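Local coordinates for protein CsuC (Acinetobacter baumannii, PDB 6FJY) that probably acts as the periplasmic chaperone of archaic chaperone-usher Csu pili, holding pilus subunits such as the tip adhesin CsuE by donor-strand complementation before assembly, at residues Phe3-Ile8 with Val21-Thr26; Pro10-Asn15 with Leu74-Asn79; Lys28-Val33 with Lys63-Glu68; Leu90-Leu95 with Met114-Pro119. One frame throughout, in Å; residues are numbered along the deposited sequence.

Overall arrangement
From the N terminus, the chain lays down strand 3-6 and the short strand 11-12 before strand 18-25 returns to pair with the first, so contact 1 closes a small loop. Contact 2 (10-15 with 74-79) crosses it, since segment 10-15 lies inside that loop and its partner far beyond. Contact 3, joining strands 31-41 and 55-64, is nested within the long loop closed by contact 2. Contact 4 follows in series, pairing strands 85-95 and 109-123. All four join strands of the immunoglobulin-like beta sandwich of the N-terminal domain: Phe3, Val33, Ile5 and Val92 link contacts 1, 3 and 4, while Pro10 of contact 2 touches Val21 and Ile118.

Contact 1 (Phe3-Ile8 with Val21-Thr26)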
loop_
_atom_site.group_PDB
_atom_site.type_symbol
_atom_site.label_atom_id
_atom_site.label_comp_id
_atom_site.label_asym_id
_atom_site.label_seq_id
_atom_site.Cartn_x
_atom_site.Cartn_y
_atom_site.Cartn_z
ATOM N N PHE A 3 -11.526 -6.883 -7.282
ATOM C CA PHE A 3 -11.318 -5.878 -6.257
ATOM C C PHE A 3 -9.842 -5.519 -6.147
ATOM O O PHE A 3 -8.970 -6.391 -6.142
ATOM C CB PHE A 3 -11.827 -6.389 -4.916
ATOM C CG PHE A 3 -12.225 -5.315 -3.983
ATOM C CD1 PHE A 3 -13.184 -4.394 -4.354
ATOM C CD2 PHE A 3 -11.665 -5.237 -2.719
ATOM C CE1 PHE A 3 -13.569 -3.393 -3.488
ATOM C CE2 PHE A 3 -12.045 -4.240 -1.844
ATOM C CZ PHE A 3 -12.998 -3.313 -2.231
ATOM N N LEU A 4 -9.582 -4.226 -6.027
ATOM C CA LEU A 4 -8.255 -3.665 -5.839
ATOM C C LEU A 4 -8.265 -2.810 -4.578
ATOM O O LEU A 4 -9.059 -1.869 -4.472
ATOM C CB LEU A 4 -7.859 -2.850 -7.072
ATOM C CG LEU A 4 -6.597 -2.006 -7.122
ATOM C CD1 LEU A 4 -6.056 -2.042 -8.524
ATOM C CD2 LEU A 4 -6.926 -0.590 -6.740
ATOM N N ILE A 5 -7.423 -3.161 -3.611
ATOM C CA ILE A 5 -7.343 -2.449 -2.340
ATOM C C ILE A 5 -5.873 -2.175 -2.029
ATOM O O ILE A 5 -5.057 -3.101 -1.989
ATOM C CB ILE A 5 -8.027 -3.223 -1.194
ATOM C CG1 ILE A 5 -7.728 -2.559 0.144
ATOM C CG2 ILE A 5 -7.614 -4.683 -1.187
ATOM C CD1 ILE A 5 -8.497 -3.160 1.276
ATOM N N TRP A 6 -5.539 -0.900 -1.826
ATOM C CA TRP A 6 -4.183 -0.448 -1.541
ATOM C C TRP A 6 -4.261 0.854 -0.762
ATOM O O TRP A 6 -5.227 1.613 -0.919
ATOM C CB TRP A 6 -3.360 -0.217 -2.819
ATOM C CG TRP A 6 -3.917 0.873 -3.677
ATOM C CD1 TRP A 6 -5.033 0.810 -4.446
ATOM C CD2 TRP A 6 -3.387 2.198 -3.844
ATOM N NE1 TRP A 6 -5.242 2.012 -5.081
ATOM C CE2 TRP A 6 -4.238 2.878 -4.735
ATOM C CE3 TRP A 6 -2.277 2.872 -3.326
ATOM C CZ2 TRP A 6 -4.010 4.191 -5.136
ATOM C CZ3 TRP A 6 -2.054 4.187 -3.714
ATOM C CH2 TRP A 6 -2.918 4.831 -4.615
ATOM N N PRO A 7 -3.255 1.149 0.075
ATOM C CA PRO A 7 -2.135 0.228 0.334
ATOM C C PRO A 7 -2.442 -0.898 1.329
ATOM O O PRO A 7 -3.306 -0.759 2.197
ATOM C CB PRO A 7 -1.035 1.158 0.874
ATOM C CG PRO A 7 -1.765 2.295 1.496
ATOM C CD PRO A 7 -3.037 2.478 0.672
ATOM N N ILE A 8 -1.746 -2.030 1.161
ATOM C CA ILE A 8 -1.896 -3.159 2.075
ATOM C C ILE A 8 -0.947 -3.091 3.275
ATOM O O ILE A 8 -1.025 -3.957 4.159
ATOM C CB ILE A 8 -1.720 -4.480 1.302
ATOM C CG1 ILE A 8 -0.434 -4.454 0.496
ATOM C CG2 ILE A 8 -2.919 -4.728 0.351
ATOM C CD1 ILE A 8 -0.258 -5.691 -0.356
ATOM N N VAL A 21 -7.045 4.514 2.477
ATOM C CA VAL A 21 -6.895 3.287 1.708
ATOM C C VAL A 21 -7.919 3.337 0.587
ATOM O O VAL A 21 -9.060 3.750 0.808
ATOM C CB VAL A 21 -7.081 2.024 2.570
ATOM C CG1 VAL A 21 -7.108 0.789 1.688
ATOM C CG2 VAL A 21 -5.938 1.902 3.601
ATOM N N TRP A 22 -7.496 2.984 -0.622
ATOM C CA TRP A 22 -8.359 3.071 -1.786
ATOM C C TRP A 22 -9.020 1.733 -2.058
ATOM O O TRP A 22 -8.396 0.675 -1.937
ATOM C CB TRP A 22 -7.572 3.548 -3.002
ATOM C CG TRP A 22 -7.090 4.941 -2.821
ATOM C CD1 TRP A 22 -5.813 5.335 -2.581
ATOM C CD2 TRP A 22 -7.883 6.132 -2.837
ATOM N NE1 TRP A 22 -5.755 6.700 -2.452
ATOM C CE2 TRP A 22 -7.013 7.215 -2.607
ATOM C CE3 TRP A 22 -9.239 6.392 -3.040
ATOM C CZ2 TRP A 22 -7.455 8.536 -2.563
ATOM C CZ3 TRP A 22 -9.675 7.711 -3.007
ATOM C CH2 TRP A 22 -8.789 8.760 -2.758
ATOM N N LEU A 23 -10.302 1.793 -2.401
ATOM C CA LEU A 23 -11.094 0.636 -2.788
ATOM C C LEU A 23 -11.579 0.889 -4.205
ATOM O O LEU A 23 -12.350 1.829 -4.433
ATOM C CB LEU A 23 -12.287 0.478 -1.850
ATOM C CG LEU A 23 -11.913 0.104 -0.416
ATOM C CD1 LEU A 23 -13.158 -0.050 0.452
ATOM C CD2 LEU A 23 -11.033 -1.137 -0.379
ATOM N N GLN A 24 -11.139 0.055 -5.148
ATOM C CA GLN A 24 -11.437 0.255 -6.554
ATOM C C GLN A 24 -11.925 -1.044 -7.187
ATOM O O GLN A 24 -11.276 -2.087 -7.073
ATOM C CB GLN A 24 -10.204 0.808 -7.279
ATOM C CG GLN A 24 -10.475 1.271 -8.708
ATOM C CD GLN A 24 -9.348 2.124 -9.231
ATOM O OE1 GLN A 24 -8.350 2.332 -8.539
ATOM N NE2 GLN A 24 -9.496 2.633 -10.442
ATOM N N ASN A 25 -13.093 -0.975 -7.820
ATOM C CA ASN A 25 -13.691 -2.087 -8.557
ATOM C C ASN A 25 -13.411 -1.880 -10.039
ATOM O O ASN A 25 -13.980 -0.973 -10.662
ATOM C CB ASN A 25 -15.195 -2.163 -8.296
ATOM C CG ASN A 25 -15.844 -3.400 -8.899
ATOM O OD1 ASN A 25 -15.422 -3.913 -9.936
ATOM N ND2 ASN A 25 -16.901 -3.872 -8.251
ATOM N N THR A 26 -12.551 -2.724 -10.607
ATOM C CA THR A 26 -12.252 -2.697 -12.033
ATOM C C THR A 26 -13.036 -3.734 -12.831
ATOM O O THR A 26 -12.872 -3.807 -14.056
ATOM C CB THR A 26 -10.750 -2.885 -12.263
ATOM O OG1 THR A 26 -10.279 -3.980 -11.466
ATOM C CG2 THR A 26 -9.993 -1.607 -11.915
#
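Residues 3-6 and 21-25, the latter the end of strand 18-25, run antiparallel with their axes 4.9 Å apart at the closest, and Leu4-Gln24 and Trp6-Trp22 are hydrogen-bonded pairs that each exchange two backbone bonds. Between them, Ile5 CA approaches Trp22 O at 3.3 Å in a CA-H...O contact. On the tryptophan face the two indoles rise side by side. Trp22 CD1 sits over one face of the Trp6 ring, 3.3 Å from Trp6 CZ2 and offset toward the rim, with the ring planes inclined at 36°. Trp6 reaches this place through a chi1 of 63°, which sets CG between its own backbone N and carbonyl carbon. On the same face, Leu4 CD2 rests 3.6 Å from Gln24 CB. On the opposite face the packing between Phe3, Ile5, Val21 and Leu23 is apolar: Leu23 CD2 meets Phe3 CZ at 3.5 Å and Ile5 CG1 at 3.6 Å, and Ile5 CG1 also meets Val21 CG1. Phe3 and Ile5 cover Tyr116 of strand 109-123, whereas Trp6 and Leu4 pack on the chain of another protein. This is the first strand of the immunoglobulin-like PapD-type domain, which, past the cis bond before Pro7, continues as strand 11-12 beside strand 109-123.

Contact 2 (Pro10-Asn15 with Leu74-Asn79)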
loop_
_atom_site.group_PDB
_atom_site.type_symbol
_atom_site.label_atom_id
_atom_site.label_comp_id
_atom_site.label_asym_id
_atom_site.label_seq_id
_atom_site.Cartn_x
_atom_site.Cartn_y
_atom_site.Cartn_z
ATOM N N PRO A 10 -0.653 0.039 5.323
ATOM C CA PRO A 10 -0.894 1.431 5.699
ATOM C C PRO A 10 -0.378 1.753 7.099
ATOM O O PRO A 10 -0.142 0.872 7.933
ATOM C CB PRO A 10 -2.417 1.542 5.627
ATOM C CG PRO A 10 -2.882 0.183 6.042
ATOM C CD PRO A 10 -1.869 -0.777 5.467
ATOM N N LYS A 11 -0.195 3.052 7.332
ATOM C CA LYS A 11 0.247 3.568 8.619
ATOM C C LYS A 11 -0.179 5.021 8.748
ATOM O O LYS A 11 -0.412 5.710 7.751
ATOM C CB LYS A 11 1.765 3.436 8.840
ATOM C CG LYS A 11 2.643 3.374 7.593
ATOM C CD LYS A 11 2.711 4.665 6.814
ATOM C CE LYS A 11 3.466 4.436 5.493
ATOM N NZ LYS A 11 3.570 5.648 4.613
ATOM N N ILE A 12 -0.303 5.457 10.000
ATOM C CA ILE A 12 -0.683 6.816 10.371
ATOM C C ILE A 12 0.468 7.392 11.189
ATOM O O ILE A 12 0.735 6.927 12.304
ATOM C CB ILE A 12 -1.988 6.835 11.177
ATOM C CG1 ILE A 12 -3.018 5.905 10.530
ATOM C CG2 ILE A 12 -2.528 8.262 11.283
ATOM C CD1 ILE A 12 -4.368 5.885 11.227
ATOM N N GLU A 13 1.162 8.386 10.637
ATOM C CA GLU A 13 2.316 8.946 11.325
ATOM C C GLU A 13 1.870 9.799 12.515
ATOM O O GLU A 13 0.679 10.098 12.700
ATOM C CB GLU A 13 3.177 9.757 10.355
ATOM C CG GLU A 13 3.647 8.972 9.122
ATOM C CD GLU A 13 4.705 7.941 9.418
ATOM O OE1 GLU A 13 5.211 7.903 10.557
ATOM O OE2 GLU A 13 5.038 7.169 8.496
ATOM N N ALA A 14 2.855 10.190 13.337
ATOM C CA ALA A 14 2.549 10.917 14.568
ATOM C C ALA A 14 1.891 12.261 14.284
ATOM O O ALA A 14 1.002 12.687 15.028
ATOM C CB ALA A 14 3.815 11.111 15.402
ATOM N N ASN A 15 2.297 12.938 13.211
ATOM C CA ASN A 15 1.738 14.246 12.884
ATOM C C ASN A 15 0.551 14.165 11.923
ATOM O O ASN A 15 0.096 15.201 11.428
ATOM C CB ASN A 15 2.817 15.162 12.302
ATOM C CG ASN A 15 3.446 14.608 11.037
ATOM O OD1 ASN A 15 2.930 13.678 10.415
ATOM N ND2 ASN A 15 4.570 15.192 10.646
ATOM N N LEU A 74 -9.111 6.248 7.516
ATOM C CA LEU A 74 -8.779 5.700 8.829
ATOM C C LEU A 74 -8.315 6.849 9.712
ATOM O O LEU A 74 -7.216 7.376 9.519
ATOM C CB LEU A 74 -7.709 4.621 8.728
ATOM C CG LEU A 74 -8.014 3.509 7.738
ATOM C CD1 LEU A 74 -6.867 2.545 7.679
ATOM C CD2 LEU A 74 -9.286 2.799 8.181
ATOM N N THR A 75 -9.151 7.230 10.677
ATOM C CA THR A 75 -8.956 8.434 11.475
ATOM C C THR A 75 -8.758 8.078 12.943
ATOM O O THR A 75 -9.527 7.286 13.502
ATOM C CB THR A 75 -10.148 9.386 11.324
ATOM O OG1 THR A 75 -10.356 9.668 9.939
ATOM C CG2 THR A 75 -9.886 10.695 12.043
ATOM N N LYS A 76 -7.740 8.682 13.566
ATOM C CA LYS A 76 -7.497 8.521 14.999
ATOM C C LYS A 76 -8.531 9.299 15.799
ATOM O O LYS A 76 -8.713 10.501 15.586
ATOM C CB LYS A 76 -6.096 8.990 15.385
ATOM C CG LYS A 76 -4.995 8.276 14.683
ATOM C CD LYS A 76 -3.625 8.670 15.202
ATOM C CE LYS A 76 -3.323 10.127 15.065
ATOM N NZ LYS A 76 -1.857 10.304 15.259
ATOM N N SER A 77 -9.228 8.613 16.698
ATOM C CA SER A 77 -10.201 9.286 17.555
ATOM C C SER A 77 -9.533 10.030 18.698
ATOM O O SER A 77 -10.076 11.024 19.196
ATOM C CB SER A 77 -11.171 8.271 18.143
ATOM O OG SER A 77 -10.476 7.463 19.084
ATOM N N VAL A 78 -8.385 9.531 19.150
ATOM C CA VAL A 78 -7.634 10.103 20.254
ATOM C C VAL A 78 -6.158 10.043 19.880
ATOM O O VAL A 78 -5.763 9.371 18.927
ATOM C CB VAL A 78 -7.894 9.359 21.583
ATOM C CG1 VAL A 78 -9.376 9.407 21.954
ATOM C CG2 VAL A 78 -7.424 7.919 21.481
ATOM N N ASN A 79 -5.340 10.769 20.635
ATOM C CA ASN A 79 -3.902 10.743 20.419
ATOM C C ASN A 79 -3.255 9.612 21.205
ATOM O O ASN A 79 -3.678 9.271 22.311
ATOM C CB ASN A 79 -3.287 12.091 20.782
ATOM C CG ASN A 79 -3.718 13.188 19.823
ATOM O OD1 ASN A 79 -3.594 13.040 18.605
ATOM N ND2 ASN A 79 -4.271 14.271 20.361
#
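Ile12 and Lys76 reach toward each other's strand and pass flank to flank inside the immunoglobulin-like beta sandwich of the PapD-type N-terminal domain. Their side chains bridge strands paired with different neighbours: strand 11-12 is bonded to strand 109-123, and strand 69-76 to strands 18-25 and 55-64, with no hydrogen bond directly between the two segments. The contact is therefore one of side chains against side chains and carbonyls. Ile12 points its CB toward the other segment and uses both branches. With chi1 at -45°, CG1 is set opposite the carbonyl carbon, and the straight run to CD1 (chi2 -178°) carries that methyl to 3.6 Å from Leu74 O, with Leu74 CB a little farther off. The CG2 branch of Ile12 lies against the aliphatic part of Lys76, 4.1 Å from Lys76 CD. The lysine is extended at chi2 and then bends at chi3 (-59°), so that its stem passes Ile12 while its ammonium group climbs toward the loop after strand 11-12. There it makes a weak hydrogen bond to Glu16 O. Backbone oxygens of this loop probably offer the buried charge a favourable electrostatic setting. Ile55 of strand 55-64 packs on both Ile12 and Lys76, and Leu120 of strand 109-123 on Leu74, which places the pair within the sandwich interior. Glu13 turns the other way and accepts a hydrogen bond from Ser129 N through OE1. Without bonding to either, Lys76 NZ lies 3.6 Å from Glu13 O and 3.7 Å from Ala14 O.

Contact 3 (Lys28-Val33 with Lys63-Glu68); sequences KTDAMV and KIKAGE
The carboxylate of Asp30 is laid against the backbone and stem of Lys65, and the amide N of Ala66 meets Asp30 OD1 at 3.2 Å from above the carboxylate plane, 39° out of it. That N-H...O bond is fairly straight at 157°. Asp30 OD2 lies against the methylene Lys65 CG (3.7 Å) and not against its charge: the extended chain carries Lys65 NZ 6.1 Å from Asp30 OD2, so no salt bridge forms. A second carboxylate, that of Glu68, is approached from above its plane too. The type II turn from Lys65 to Glu68, in which Gly67 adopts a positive phi, is closed by Glu68 N to Lys65 O (3.0 Å), and Glu68 OE1 reaches back to accept from Lys65 N. His70 NE2 adds a second bond to the same oxygen. Ala66 CB leans on the backbone of Lys28, 3.8 Å from Lys28 C. Past Asp30 the segments become antiparallel strands, and Ala31 and Ile64 exchange two backbone bonds. On one side of this pairing Val33 CG2 touches Ile64 CG1 at 3.7 Å; on the other, Met32 is folded at chi2 (79°) and chi3, which brings its CE to 3.8 Å from Lys63 CE. The Met32-Lys63 face is the more exposed one, while the Val33-Ile64 face is buried. Strand 31-41 is thus flanked by strand 55-64 here and by strand 85-95, where Met32 and Leu95 are joined by a backbone hydrogen bond. Phe3 of strand 3-6 covers Val33 and Ile64 from the interior, and Asn25 at the end of strand 18-25 bonds to Thr29 O and Ile64 O.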
loop_
_atom_site.group_PDB
_atom_site.type_symbol
_atom_site.label_atom_id
_atom_site.label_comp_id
_atom_site.label_asym_id
_atom_site.label_seq_id
_atom_site.Cartn_x
_atom_site.Cartn_y
_atom_site.Cartn_z
ATOM N N LYS A 28 -16.838 -5.819 -13.858
ATOM C CA LYS A 28 -18.115 -5.403 -14.422
ATOM C C LYS A 28 -19.295 -5.627 -13.483
ATOM O O LYS A 28 -20.411 -5.212 -13.809
ATOM C CB LYS A 28 -18.353 -6.127 -15.751
ATOM C CG LYS A 28 -17.354 -5.746 -16.838
ATOM C CD LYS A 28 -17.751 -6.322 -18.186
ATOM C CE LYS A 28 -16.743 -5.971 -19.273
ATOM N NZ LYS A 28 -16.681 -4.507 -19.538
ATOM N N THR A 29 -19.074 -6.227 -12.318
ATOM C CA THR A 29 -20.129 -6.486 -11.349
ATOM C C THR A 29 -19.888 -5.669 -10.086
ATOM O O THR A 29 -18.745 -5.404 -9.709
ATOM C CB THR A 29 -20.214 -7.980 -10.990
ATOM O OG1 THR A 29 -18.973 -8.412 -10.412
ATOM C CG2 THR A 29 -20.560 -8.841 -12.231
ATOM N N ASP A 30 -20.983 -5.256 -9.447
ATOM C CA ASP A 30 -20.902 -4.529 -8.192
ATOM C C ASP A 30 -20.477 -5.458 -7.056
ATOM O O ASP A 30 -20.617 -6.684 -7.131
ATOM C CB ASP A 30 -22.243 -3.878 -7.852
ATOM C CG ASP A 30 -22.729 -2.948 -8.944
ATOM O OD1 ASP A 30 -21.955 -2.700 -9.884
ATOM O OD2 ASP A 30 -23.874 -2.462 -8.853
ATOM N N ALA A 31 -19.961 -4.847 -5.984
ATOM C CA ALA A 31 -19.524 -5.559 -4.790
ATOM C C ALA A 31 -19.881 -4.748 -3.551
ATOM O O ALA A 31 -19.966 -3.520 -3.597
ATOM C CB ALA A 31 -18.018 -5.821 -4.815
ATOM N N MET A 32 -20.133 -5.453 -2.455
ATOM C CA MET A 32 -20.366 -4.848 -1.153
ATOM C C MET A 32 -19.148 -5.099 -0.281
ATOM O O MET A 32 -18.592 -6.204 -0.275
ATOM C CB MET A 32 -21.618 -5.421 -0.478
ATOM C CG MET A 32 -22.013 -4.732 0.839
ATOM S SD MET A 32 -22.869 -3.171 0.600
ATOM C CE MET A 32 -23.996 -3.685 -0.676
ATOM N N VAL A 33 -18.748 -4.072 0.464
ATOM C CA VAL A 33 -17.557 -4.121 1.301
ATOM C C VAL A 33 -17.904 -3.662 2.709
ATOM O O VAL A 33 -18.480 -2.585 2.894
ATOM C CB VAL A 33 -16.439 -3.239 0.717
ATOM C CG1 VAL A 33 -15.210 -3.324 1.564
ATOM C CG2 VAL A 33 -16.146 -3.666 -0.712
ATOM N N LYS A 63 -20.797 0.193 -0.882
ATOM C CA LYS A 63 -21.087 -0.500 -2.129
ATOM C C LYS A 63 -20.131 0.050 -3.176
ATOM O O LYS A 63 -20.128 1.256 -3.447
ATOM C CB LYS A 63 -22.542 -0.297 -2.547
ATOM C CG LYS A 63 -22.985 -1.107 -3.762
ATOM C CD LYS A 63 -24.424 -0.777 -4.152
ATOM C CE LYS A 63 -25.396 -1.023 -3.005
ATOM N NZ LYS A 63 -26.819 -0.861 -3.442
ATOM N N ILE A 64 -19.290 -0.823 -3.720
ATOM C CA ILE A 64 -18.305 -0.443 -4.726
ATOM C C ILE A 64 -18.813 -0.994 -6.048
ATOM O O ILE A 64 -18.615 -2.178 -6.354
ATOM C CB ILE A 64 -16.903 -0.972 -4.404
ATOM C CG1 ILE A 64 -16.588 -0.769 -2.924
ATOM C CG2 ILE A 64 -15.866 -0.255 -5.264
ATOM C CD1 ILE A 64 -16.515 0.679 -2.523
ATOM N N LYS A 65 -19.459 -0.137 -6.834
ATOM C CA LYS A 65 -20.010 -0.549 -8.110
ATOM C C LYS A 65 -18.889 -0.598 -9.137
ATOM O O LYS A 65 -17.777 -0.120 -8.903
ATOM C CB LYS A 65 -21.119 0.409 -8.557
ATOM C CG LYS A 65 -22.222 0.591 -7.513
ATOM C CD LYS A 65 -23.094 1.826 -7.742
ATOM C CE LYS A 65 -24.096 1.986 -6.583
ATOM N NZ LYS A 65 -25.021 3.163 -6.682
ATOM N N ALA A 66 -19.196 -1.201 -10.281
ATOM C CA ALA A 66 -18.230 -1.334 -11.360
ATOM C C ALA A 66 -17.683 0.030 -11.757
ATOM O O ALA A 66 -18.442 0.968 -12.007
ATOM C CB ALA A 66 -18.888 -2.013 -12.563
ATOM N N GLY A 67 -16.357 0.151 -11.768
ATOM C CA GLY A 67 -15.721 1.395 -12.143
ATOM C C GLY A 67 -15.608 2.419 -11.038
ATOM O O GLY A 67 -15.104 3.522 -11.290
ATOM N N GLU A 68 -16.076 2.113 -9.831
ATOM C CA GLU A 68 -16.019 3.085 -8.755
ATOM C C GLU A 68 -14.690 3.003 -8.020
ATOM O O GLU A 68 -13.999 1.979 -8.031
ATOM C CB GLU A 68 -17.169 2.898 -7.771
ATOM C CG GLU A 68 -18.510 3.280 -8.382
ATOM C CD GLU A 68 -19.572 3.370 -7.348
ATOM O OE1 GLU A 68 -19.430 2.640 -6.345
ATOM O OE2 GLU A 68 -20.535 4.159 -7.527
#

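Contact 4 (Leu90-Leu95 with Met114-Pro119)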
loop_
_atom_site.group_PDB
_atom_site.type_symbol
_atom_site.label_atom_id
_atom_site.label_comp_id
_atom_site.label_asym_id
_atom_site.label_seq_id
_atom_site.Cartn_x
_atom_site.Cartn_y
_atom_site.Cartn_z
ATOM N N LEU A 90 -6.628 -4.116 9.834
ATOM C CA LEU A 90 -7.724 -3.671 8.985
ATOM C C LEU A 90 -8.343 -4.904 8.334
ATOM O O LEU A 90 -7.629 -5.700 7.711
ATOM C CB LEU A 90 -7.210 -2.697 7.929
ATOM C CG LEU A 90 -8.161 -2.355 6.786
ATOM C CD1 LEU A 90 -9.418 -1.731 7.311
ATOM C CD2 LEU A 90 -7.490 -1.459 5.759
ATOM N N ILE A 91 -9.658 -5.079 8.503
ATOM C CA ILE A 91 -10.375 -6.228 7.957
ATOM C C ILE A 91 -11.459 -5.719 7.015
ATOM O O ILE A 91 -12.435 -5.092 7.453
ATOM C CB ILE A 91 -10.995 -7.111 9.046
ATOM C CG1 ILE A 91 -9.948 -7.603 10.044
ATOM C CG2 ILE A 91 -11.666 -8.310 8.387
ATOM C CD1 ILE A 91 -8.936 -8.519 9.444
ATOM N N VAL A 92 -11.319 -6.017 5.728
ATOM C CA VAL A 92 -12.343 -5.659 4.756
ATOM C C VAL A 92 -12.850 -6.918 4.055
ATOM O O VAL A 92 -12.064 -7.730 3.542
ATOM C CB VAL A 92 -11.875 -4.573 3.765
ATOM C CG1 VAL A 92 -10.459 -4.087 4.076
ATOM C CG2 VAL A 92 -12.091 -4.984 2.325
ATOM N N ASP A 93 -14.166 -7.098 4.100
ATOM C CA ASP A 93 -14.859 -8.259 3.561
ATOM C C ASP A 93 -15.523 -7.872 2.239
ATOM O O ASP A 93 -16.360 -6.962 2.209
ATOM C CB ASP A 93 -15.896 -8.739 4.572
ATOM C CG ASP A 93 -15.269 -9.437 5.758
ATOM O OD1 ASP A 93 -14.598 -10.461 5.539
ATOM O OD2 ASP A 93 -15.431 -8.958 6.905
ATOM N N GLU A 94 -15.155 -8.565 1.157
ATOM C CA GLU A 94 -15.570 -8.224 -0.205
ATOM C C GLU A 94 -16.553 -9.268 -0.719
ATOM O O GLU A 94 -16.198 -10.443 -0.863
ATOM C CB GLU A 94 -14.356 -8.129 -1.138
ATOM C CG GLU A 94 -14.644 -7.632 -2.572
ATOM C CD GLU A 94 -14.786 -8.770 -3.586
ATOM O OE1 GLU A 94 -14.715 -9.950 -3.184
ATOM O OE2 GLU A 94 -14.964 -8.487 -4.790
ATOM N N LEU A 95 -17.772 -8.830 -1.026
ATOM C CA LEU A 95 -18.850 -9.723 -1.458
ATOM C C LEU A 95 -19.325 -9.332 -2.853
ATOM O O LEU A 95 -20.131 -8.394 -2.996
ATOM C CB LEU A 95 -20.020 -9.693 -0.466
ATOM C CG LEU A 95 -19.931 -8.853 0.828
ATOM C CD1 LEU A 95 -21.299 -8.744 1.477
ATOM C CD2 LEU A 95 -18.895 -9.372 1.859
ATOM N N MET A 114 -14.198 -12.651 -0.569
ATOM C CA MET A 114 -12.857 -12.313 -0.106
ATOM C C MET A 114 -12.880 -11.671 1.267
ATOM O O MET A 114 -13.860 -11.043 1.672
ATOM C CB MET A 114 -12.141 -11.354 -1.066
ATOM C CG MET A 114 -11.948 -11.862 -2.468
ATOM S SD MET A 114 -11.251 -13.491 -2.519
ATOM C CE MET A 114 -12.716 -14.260 -3.121
ATOM N N ARG A 115 -11.769 -11.837 1.978
ATOM C CA ARG A 115 -11.513 -11.148 3.230
ATOM C C ARG A 115 -10.042 -10.754 3.258
ATOM O O ARG A 115 -9.163 -11.611 3.134
ATOM C CB ARG A 115 -11.864 -12.032 4.424
ATOM C CG ARG A 115 -11.659 -11.380 5.796
ATOM C CD ARG A 115 -12.254 -12.284 6.858
ATOM N NE ARG A 115 -12.295 -11.671 8.180
ATOM C CZ ARG A 115 -11.786 -12.220 9.276
ATOM N NH1 ARG A 115 -11.196 -13.406 9.214
ATOM N NH2 ARG A 115 -11.877 -11.589 10.437
ATOM N N TYR A 116 -9.776 -9.463 3.408
ATOM C CA TYR A 116 -8.417 -8.945 3.472
ATOM C C TYR A 116 -8.088 -8.617 4.915
ATOM O O TYR A 116 -8.788 -7.818 5.550
ATOM C CB TYR A 116 -8.244 -7.701 2.603
ATOM C CG TYR A 116 -8.288 -7.974 1.119
ATOM C CD1 TYR A 116 -9.499 -8.045 0.439
ATOM C CD2 TYR A 116 -7.118 -8.125 0.391
ATOM C CE1 TYR A 116 -9.539 -8.292 -0.925
ATOM C CE2 TYR A 116 -7.147 -8.375 -0.975
ATOM C CZ TYR A 116 -8.357 -8.455 -1.624
ATOM O OH TYR A 116 -8.392 -8.694 -2.973
ATOM N N SER A 117 -7.047 -9.258 5.435
ATOM C CA SER A 117 -6.473 -8.923 6.731
ATOM C C SER A 117 -5.208 -8.113 6.464
ATOM O O SER A 117 -4.232 -8.623 5.903
ATOM C CB SER A 117 -6.178 -10.174 7.558
ATOM O OG SER A 117 -5.684 -9.808 8.840
ATOM N N ILE A 118 -5.243 -6.836 6.828
ATOM C CA ILE A 118 -4.234 -5.871 6.425
ATOM C C ILE A 118 -3.588 -5.278 7.682
ATOM O O ILE A 118 -4.304 -4.804 8.565
ATOM C CB ILE A 118 -4.825 -4.764 5.541
ATOM C CG1 ILE A 118 -5.078 -5.317 4.125
ATOM C CG2 ILE A 118 -3.936 -3.545 5.529
ATOM C CD1 ILE A 118 -5.873 -4.373 3.242
ATOM N N PRO A 119 -2.259 -5.286 7.795
ATOM C CA PRO A 119 -1.623 -4.715 8.987
ATOM C C PRO A 119 -1.651 -3.196 8.945
ATOM O O PRO A 119 -1.356 -2.571 7.923
ATOM C CB PRO A 119 -0.190 -5.240 8.896
ATOM C CG PRO A 119 0.057 -5.321 7.400
ATOM C CD PRO A 119 -1.260 -5.756 6.810
#
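The antiparallel pairing of strands 85-95 and 109-123 belongs to the sheet of the chaperone domain that another protein chain extends: residues 114-117 pair in parallel with one of its strands, consistent with donor-strand complementation of a pilus subunit. Leu90 with Ile118, Val92 with Tyr116 and Glu94 with Met114 each exchange two backbone bonds; the straightest is Tyr116 N to Val92 O, 2.9 Å with an angle of 175° at the hydrogen. Toward the core, Leu90 CB meets Ile118 CB at 4.0 Å, and Val92 and Tyr116 rest on Ile5. The opposite face is mixed, with Ile91 among Asp93, Arg115 and Ser117. Arg115 stretches out beside Asp93, whose OD1 lies 3.1 Å from Arg115 CG, nearer the stem than the charged end. Carboxylate and guanidinium are only 8° from coplanar, yet the salt bridge is long, 3.7 Å from Asp93 OD1 to Arg115 NE. Ile91 CG2 lies 3.4 Å from Arg115 NE, and Ile91 CD1, over one guanidinium face, is 3.5 Å from Ser117 OG, which is bonded to Arg89. Arg36 gives Asp93 OD2 a weak ion pair. The lack of any partner for the buried Glu94 OE1 would probably disfavour its ionised form and raise its pKa.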